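Putative laminarinase (Phanerochaete chrysosporium, PDB 2W39) probably hydrolyses beta-1,3-linked glucans such as laminarin, as a secreted family 16 glycoside hydrolase of a white-rot fungus. Local coordinates at residues A[86-91]-A[291-296]; A[180-185]-A[202-207]. All coordinates share one frame; numbering follows the deposited sequence. Where two conformers were deposited one is given.

Contact 1: A[86-91]-A[291-296]; sequences VFDVRH and IASVRV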
ATOM      1  N   VAL A  86      -9.803  -2.685   5.931  1.00  4.50           N
ATOM      2  CA  VAL A  86     -10.480  -2.712   4.638  1.00  5.06           C
ATOM      3  C   VAL A  86     -10.334  -1.349   3.976  1.00  4.80           C
ATOM      4  O   VAL A  86     -10.710  -0.330   4.559  1.00  5.32           O
ATOM      5  CB  VAL A  86     -11.981  -3.059   4.773  1.00  5.76           C
ATOM      6  CG1 VAL A  86     -12.616  -3.171   3.390  1.00  7.04           C
ATOM      7  CG2 VAL A  86     -12.154  -4.366   5.561  1.00  7.38           C
ATOM      8  N   PHE A  87      -9.823  -1.347   2.750  1.00  5.04           N
ATOM      9  CA  PHE A  87      -9.532  -0.148   1.966  1.00  5.40           C
ATOM     10  C   PHE A  87     -10.445  -0.135   0.748  1.00  5.11           C
ATOM     11  O   PHE A  87     -10.359  -1.029  -0.091  1.00  5.68           O
ATOM     12  CB  PHE A  87      -8.059  -0.148   1.479  1.00  5.42           C
ATOM     13  CG  PHE A  87      -7.023  -0.217   2.579  1.00  4.99           C
ATOM     14  CD1 PHE A  87      -6.285   0.910   2.928  1.00  5.91           C
ATOM     15  CD2 PHE A  87      -6.776  -1.408   3.249  1.00  5.57           C
ATOM     16  CE1 PHE A  87      -5.317   0.843   3.938  1.00  6.30           C
ATOM     17  CE2 PHE A  87      -5.813  -1.473   4.272  1.00  6.00           C
ATOM     18  CZ  PHE A  87      -5.095  -0.351   4.624  1.00  6.36           C
ATOM     19  N   ASP A  88     -11.314   0.869   0.672  1.00  4.88           N
ATOM     20  CA  ASP A  88     -12.215   1.054  -0.477  1.00  5.50           C
ATOM     21  C   ASP A  88     -11.566   2.138  -1.330  1.00  4.96           C
ATOM     22  O   ASP A  88     -11.588   3.315  -0.956  1.00  5.25           O
ATOM     23  CB  ASP A  88     -13.623   1.437   0.001  1.00  6.10           C
ATOM     24  CG  ASP A  88     -14.612   1.611  -1.125  1.00  6.77           C
ATOM     25  OD1 ASP A  88     -14.226   1.560  -2.301  1.00  7.59           O
ATOM     26  OD2 ASP A  88     -15.800   1.820  -0.812  1.00  9.82           O
ATOM     27  N   VAL A  89     -10.944   1.727  -2.434  1.00  5.31           N
ATOM     28  CA  VAL A  89     -10.035   2.591  -3.186  1.00  5.38           C
ATOM     29  C   VAL A  89     -10.578   2.807  -4.598  1.00  5.46           C
ATOM     30  O   VAL A  89     -10.715   1.862  -5.369  1.00  5.45           O
ATOM     31  CB  VAL A  89      -8.636   1.963  -3.276  1.00  5.47           C
ATOM     32  CG1 VAL A  89      -7.704   2.884  -4.055  1.00  6.01           C
ATOM     33  CG2 VAL A  89      -8.065   1.669  -1.870  1.00  6.50           C
ATOM     34  N   ARG A  90     -10.893   4.057  -4.920  1.00  5.63           N
ATOM     35  CA  ARG A  90     -11.406   4.420  -6.244  1.00  6.19           C
ATOM     36  C   ARG A  90     -10.278   4.525  -7.277  1.00  5.98           C
ATOM     37  O   ARG A  90     -10.497   4.253  -8.456  1.00  6.53           O
ATOM     38  CB  ARG A  90     -12.175   5.746  -6.191  1.00  6.76           C
ATOM     39  CG  ARG A  90     -13.347   5.721  -5.217  1.00  8.26           C
ATOM     40  CD  ARG A  90     -14.211   6.973  -5.409  1.00  9.81           C
ATOM     41  NE  ARG A  90     -15.280   7.100  -4.415  1.00 10.97           N
ATOM     42  CZ  ARG A  90     -15.240   7.885  -3.345  1.00  9.55           C
ATOM     43  NH1 ARG A  90     -14.168   8.609  -3.057  1.00 10.38           N
ATOM     44  NH2 ARG A  90     -16.292   7.934  -2.538  1.00 10.56           N
ATOM     45  N   HIS A  91      -9.096   4.974  -6.846  1.00  5.22           N
ATOM     46  CA  HIS A  91      -7.994   5.293  -7.750  1.00  5.52           C
ATOM     47  C   HIS A  91      -6.701   5.168  -6.957  1.00  4.90           C
ATOM     48  O   HIS A  91      -6.654   5.540  -5.781  1.00  5.13           O
ATOM     49  CB  HIS A  91      -8.155   6.732  -8.259  1.00  5.70           C
ATOM     50  CG  HIS A  91      -7.316   7.085  -9.453  1.00  5.54           C
ATOM     51  ND1 HIS A  91      -6.019   7.552  -9.350  1.00  6.05           N
ATOM     52  CD2 HIS A  91      -7.617   7.094 -10.774  1.00  6.75           C
ATOM     53  CE1 HIS A  91      -5.564   7.834 -10.562  1.00  5.93           C
ATOM     54  NE2 HIS A  91      -6.511   7.559 -11.442  1.00  6.58           N
ATOM     55  N   ILE A 291      -9.542   7.647  -2.119  1.00  5.62           N
ATOM     56  CA  ILE A 291      -9.958   6.626  -1.167  1.00  6.18           C
ATOM     57  C   ILE A 291     -11.339   6.995  -0.630  1.00  5.96           C
ATOM     58  O   ILE A 291     -11.557   8.126  -0.164  1.00  6.56           O
ATOM     59  CB  ILE A 291      -8.911   6.499  -0.052  1.00  7.30           C
ATOM     60  CG1 ILE A 291      -7.627   5.892  -0.652  1.00  7.85           C
ATOM     61  CG2 ILE A 291      -9.437   5.643   1.104  1.00  7.85           C
ATOM     62  CD1 ILE A 291      -6.373   6.079   0.190  1.00  9.64           C
ATOM     63  N   ALA A 292     -12.274   6.054  -0.745  1.00  5.87           N
ATOM     64  CA  ALA A 292     -13.637   6.240  -0.253  1.00  6.39           C
ATOM     65  C   ALA A 292     -13.732   6.007   1.255  1.00  6.62           C
ATOM     66  O   ALA A 292     -14.487   6.710   1.949  1.00  7.29           O
ATOM     67  CB  ALA A 292     -14.604   5.303  -1.003  1.00  7.15           C
ATOM     68  N   SER A 293     -12.993   5.016   1.763  1.00  6.09           N
ATOM     69  CA  SER A 293     -12.986   4.733   3.194  1.00  6.20           C
ATOM     70  C   SER A 293     -11.842   3.795   3.513  1.00  5.62           C
ATOM     71  O   SER A 293     -11.390   3.006   2.656  1.00  5.47           O
ATOM     72  CB  SER A 293     -14.302   4.089   3.654  1.00  7.10           C
ATOM     73  OG  SER A 293     -14.536   2.868   2.982  1.00  7.84           O
ATOM     74  N   VAL A 294     -11.402   3.863   4.767  1.00  5.86           N
ATOM     75  CA  VAL A 294     -10.563   2.821   5.364  1.00  5.72           C
ATOM     76  C   VAL A 294     -11.221   2.479   6.691  1.00  5.96           C
ATOM     77  O   VAL A 294     -11.495   3.385   7.485  1.00  6.28           O
ATOM     78  CB  VAL A 294      -9.095   3.248   5.556  1.00  5.57           C
ATOM     79  CG1 VAL A 294      -8.308   2.153   6.276  1.00  6.85           C
ATOM     80  CG2 VAL A 294      -8.444   3.572   4.204  1.00  6.58           C
ATOM     81  N   ARG A 295     -11.515   1.198   6.910  1.00  5.53           N
ATOM     82  CA  ARG A 295     -12.170   0.754   8.128  1.00  6.34           C
ATOM     83  C   ARG A 295     -11.324  -0.317   8.768  1.00  5.95           C
ATOM     84  O   ARG A 295     -10.779  -1.191   8.092  1.00  7.01           O
ATOM     85  CB  ARG A 295     -13.569   0.219   7.825  1.00  7.30           C
ATOM     86  CG  ARG A 295     -14.477   1.330   7.285  1.00  9.37           C
ATOM     87  CD  ARG A 295     -15.928   0.936   7.102  1.00 12.35           C
ATOM     88  NE  ARG A 295     -16.699   2.101   6.637  1.00 14.75           N
ATOM     89  CZ  ARG A 295     -17.184   2.262   5.404  1.00 14.78           C
ATOM     90  NH1 ARG A 295     -17.020   1.322   4.482  1.00 15.65           N
ATOM     91  NH2 ARG A 295     -17.848   3.369   5.091  1.00 17.06           N
ATOM     92  N   VAL A 296     -11.220  -0.239  10.087  1.00  5.36           N
ATOM     93  CA  VAL A 296     -10.469  -1.229  10.840  1.00  5.27           C
ATOM     94  C   VAL A 296     -11.419  -1.893  11.822  1.00  5.14           C
ATOM     95  O   VAL A 296     -12.266  -1.221  12.420  1.00  5.87           O
ATOM     96  CB  VAL A 296      -9.284  -0.603  11.587  1.00  5.94           C
ATOM     97  CG1 VAL A 296      -8.503  -1.692  12.329  1.00  8.19           C
ATOM     98  CG2 VAL A 296      -8.364   0.138  10.606  1.00  7.79           C
TER
HETATM   99  O   HOH W   1     -13.365   0.515   3.683  1.00 10.66           O
HETATM  100  O   HOH W   2     -16.610   3.125   1.399  1.00 16.25           O
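Val86 and Arg295 form a hydrogen-bonded pair of an antiparallel ladder. Val86 N donates to Arg295 O at 2.8 Å, and Arg295 N donates back to Val86 O. Asp88 N then bonds to Ser293 O, nearly straight at 171°. The return bond to Asp88 O comes from Ala292 N, not from Ser293 N. Ala292 and Ser293 thus both face Asp88, a classic beta bulge that shifts the register by one. Val86 O also takes a CA-H...O contact from Val294 CA.

Apolar contacts lie on the face of Phe87, Val89, Ile291 and Val294. The side chains of Phe87 and Val294 run side by side. Val294 CG1 sits over one face of the phenyl ring, toward its rim, 4.3 Å from the centroid. Val294 CG2 reaches Phe87 CD1 at 3.7 Å.

On the opposite face, which carries Val86, Asp88, Ser293 and Arg295, polar atoms meet through water. With chi1 of 60°, Ser293 OG stands between its own N and carbonyl carbon, where it meets two waters. One water donates to Val86 O, the other to Asp88 OD2 at 2.7 Å. Asp88 OD1 forms a salt bridge with Arg203. At the bulge, Ala292 CB lies over the centre of the Arg90 guanidinium, 3.5 Å from CZ of Arg90. That group is held by a salt bridge to Asp290 and a hydrogen bond to the carbonyl of Asp50.

Strand 83-89 lies between 288-297 and 185-191 in one sheet of the GH16 beta sandwich. Phe87 and Ile291 pack on strand 246-253 of the facing sheet. Arg295 NE bonds to Asn8 OD1 on strand 2-9.

Contact 2: A[180-185]-A[202-207]; sequences NANGGG and PRNAGN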
ATOM      1  N   ASN A 180      -7.230   1.471 -12.217  1.00  5.13           N
ATOM      2  CA  ASN A 180      -7.874   2.774 -12.295  1.00  5.84           C
ATOM      3  C   ASN A 180      -8.988   2.820 -13.340  1.00  5.63           C
ATOM      4  O   ASN A 180     -10.057   3.403 -13.111  1.00  6.60           O
ATOM      5  CB  ASN A 180      -6.831   3.858 -12.544  1.00  6.59           C
ATOM      6  CG  ASN A 180      -5.961   4.098 -11.330  1.00  5.58           C
ATOM      7  OD1 ASN A 180      -6.380   3.817 -10.198  1.00  5.73           O
ATOM      8  ND2 ASN A 180      -4.755   4.614 -11.542  1.00  6.39           N
ATOM      9  N   ALA A 181      -8.735   2.200 -14.493  1.00  6.53           N
ATOM     10  CA  ALA A 181      -9.746   2.157 -15.558  1.00  7.11           C
ATOM     11  C   ALA A 181     -11.014   1.430 -15.113  1.00  7.20           C
ATOM     12  O   ALA A 181     -12.118   1.715 -15.602  1.00  7.64           O
ATOM     13  CB  ALA A 181      -9.148   1.470 -16.779  1.00  9.18           C
ATOM     14  N   ASN A 182     -10.843   0.483 -14.205  1.00  7.21           N
ATOM     15  CA  ASN A 182     -11.930  -0.328 -13.680  1.00  7.62           C
ATOM     16  C   ASN A 182     -12.624   0.303 -12.467  1.00  7.67           C
ATOM     17  O   ASN A 182     -13.525  -0.314 -11.895  1.00  8.59           O
ATOM     18  CB  ASN A 182     -11.389  -1.720 -13.335  1.00  8.21           C
ATOM     19  CG  ASN A 182     -12.471  -2.772 -13.306  1.00  8.59           C
ATOM     20  OD1 ASN A 182     -13.319  -2.840 -14.205  1.00 10.62           O
ATOM     21  ND2 ASN A 182     -12.454  -3.618 -12.275  1.00  9.01           N
ATOM     22  N   GLY A 183     -12.211   1.507 -12.055  1.00  7.09           N
ATOM     23  CA  GLY A 183     -12.793   2.135 -10.869  1.00  6.99           C
ATOM     24  C   GLY A 183     -12.265   1.605  -9.547  1.00  6.42           C
ATOM     25  O   GLY A 183     -12.905   1.789  -8.509  1.00  6.73           O
ATOM     26  N   GLY A 184     -11.118   0.943  -9.581  1.00  6.15           N
ATOM     27  CA  GLY A 184     -10.447   0.510  -8.364  1.00  6.28           C
ATOM     28  C   GLY A 184     -11.081  -0.735  -7.792  1.00  5.56           C
ATOM     29  O   GLY A 184     -11.382  -1.690  -8.525  1.00  6.09           O
ATOM     30  N   GLY A 185     -11.301  -0.749  -6.478  1.00  5.79           N
ATOM     31  CA  GLY A 185     -11.826  -1.927  -5.806  1.00  6.09           C
ATOM     32  C   GLY A 185     -11.499  -1.894  -4.336  1.00  5.46           C
ATOM     33  O   GLY A 185     -11.183  -0.841  -3.778  1.00  5.71           O
ATOM     34  N   PRO A 202     -12.133  -6.542  -7.343  0.50  6.40           N
ATOM     35  CA  PRO A 202     -12.397  -5.478  -8.318  0.50  6.95           C
ATOM     36  C   PRO A 202     -13.691  -4.714  -8.037  0.50  6.91           C
ATOM     37  O   PRO A 202     -14.656  -5.286  -7.504  0.50  7.19           O
ATOM     38  CB  PRO A 202     -12.516  -6.253  -9.637  0.50  7.47           C
ATOM     39  CG  PRO A 202     -11.604  -7.441  -9.432  0.50  7.61           C
ATOM     40  CD  PRO A 202     -11.868  -7.834  -8.008  0.50  7.10           C
ATOM     41  N   ARG A 203     -13.720  -3.439  -8.419  1.00  7.24           N
ATOM     42  CA  ARG A 203     -14.911  -2.618  -8.234  1.00  7.99           C
ATOM     43  C   ARG A 203     -16.179  -3.257  -8.793  1.00  8.98           C
ATOM     44  O   ARG A 203     -17.265  -3.122  -8.204  1.00  9.82           O
ATOM     45  CB  ARG A 203     -14.694  -1.276  -8.928  1.00  7.91           C
ATOM     46  CG  ARG A 203     -15.861  -0.305  -8.815  1.00  8.22           C
ATOM     47  CD  ARG A 203     -16.129   0.132  -7.380  1.00  7.68           C
ATOM     48  NE  ARG A 203     -14.919   0.701  -6.772  1.00  7.53           N
ATOM     49  CZ  ARG A 203     -14.770   1.003  -5.490  1.00  7.04           C
ATOM     50  NH1 ARG A 203     -15.741   0.813  -4.605  1.00  7.82           N
ATOM     51  NH2 ARG A 203     -13.618   1.518  -5.081  1.00  7.00           N
ATOM     52  N   ASN A 204     -16.030  -3.926  -9.939  1.00  9.61           N
ATOM     53  CA  ASN A 204     -17.169  -4.513 -10.634  1.00 11.07           C
ATOM     54  C   ASN A 204     -17.385  -5.980 -10.305  1.00 10.50           C
ATOM     55  O   ASN A 204     -18.207  -6.651 -10.945  1.00 12.44           O
ATOM     56  CB  ASN A 204     -17.021  -4.305 -12.145  1.00 12.36           C
ATOM     57  CG  ASN A 204     -15.866  -5.097 -12.731  1.00 13.71           C
ATOM     58  OD1 ASN A 204     -14.858  -5.342 -12.060  1.00 13.03           O
ATOM     59  ND2 ASN A 204     -16.014  -5.530 -13.985  1.00 17.27           N
ATOM     60  N   ALA A 205     -16.703  -6.485  -9.275  1.00 10.17           N
ATOM     61  CA  ALA A 205     -16.848  -7.885  -8.892  1.00 10.62           C
ATOM     62  C   ALA A 205     -18.282  -8.250  -8.564  1.00 10.57           C
ATOM     63  O   ALA A 205     -18.933  -7.559  -7.778  1.00 11.50           O
ATOM     64  CB  ALA A 205     -15.977  -8.200  -7.677  1.00 11.19           C
ATOM     65  N   GLY A 206     -18.761  -9.354  -9.123  1.00 10.87           N
ATOM     66  CA  GLY A 206     -20.096  -9.846  -8.781  1.00 11.18           C
ATOM     67  C   GLY A 206     -20.126 -10.545  -7.435  1.00 11.33           C
ATOM     68  O   GLY A 206     -21.196 -10.688  -6.827  1.00 13.12           O
ATOM     69  N   ASN A 207     -18.942 -10.937  -6.955  1.00 11.33           N
ATOM     70  CA  ASN A 207     -18.769 -11.794  -5.790  1.00 11.82           C
ATOM     71  C   ASN A 207     -18.076 -11.137  -4.599  1.00 11.49           C
ATOM     72  O   ASN A 207     -17.593 -11.837  -3.709  1.00 12.32           O
ATOM     73  CB  ASN A 207     -18.013 -13.086  -6.172  1.00 12.75           C
ATOM     74  CG  ASN A 207     -16.543 -12.846  -6.524  1.00 15.02           C
ATOM     75  OD1 ASN A 207     -15.739 -13.792  -6.537  1.00 19.62           O
ATOM     76  ND2 ASN A 207     -16.182 -11.609  -6.823  1.00 14.26           N
TER
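Arg203 CG stands anti to the backbone N (chi1 -180°), and the chain then bends at chi2 (64°) and chi3 (55°). These bends bring the guanidinium alongside the glycines, with Gly183 O at its edge and Gly185 CA over one face. Arg203 NE donates to Gly183 O at 2.9 Å. The oxygen lies near the guanidinium plane, but NE approaches from above the plane of the carbonyl. Arg203 N adds a bond to Gly184 O, also 2.9 Å, so main chain and side chain of one residue hold two successive carbonyls.

The two asparagines meet at the outer end. Asn182 ND2 donates to Asn204 OD1 at 3.0 Å. The amide planes are almost perpendicular, and the donor sits above the Asn204 carbonyl plane.

Gly183 ends helix 176-181 in a Schellman motif, and Pro202 to Ala205 form a type I turn. The contact therefore joins a helix end to the turn after strand 195-202. Gly185 faces Pro202 as an antiparallel non-hydrogen-bonded pair. Arg203 also forms a salt bridge with Asp88 and a cation-pi contact with Trp186. Its charge is thus probably well balanced, while its NE serves a neutral carbonyl.

How the contacts relate
From the N terminus, strand 83-89 comes first and pairs with a strand some 200 residues later, near the C terminus. Contact 1 closes that long loop, which carries much of both sheets. Contact 2 lies nested inside it and closes a short loop, the hairpin of strands 185-191 and 195-202. Their centres are 13 Å apart, and they touch. The salt bridge of Asp88 with Arg203 joins the two. Val89 O probably accepts a hydrogen bond from Gly185 N, at 2.9 Å. Strand 83-89 is therefore shared: the C-terminal strand flanks it on one side, the hairpin with its helix end on the other.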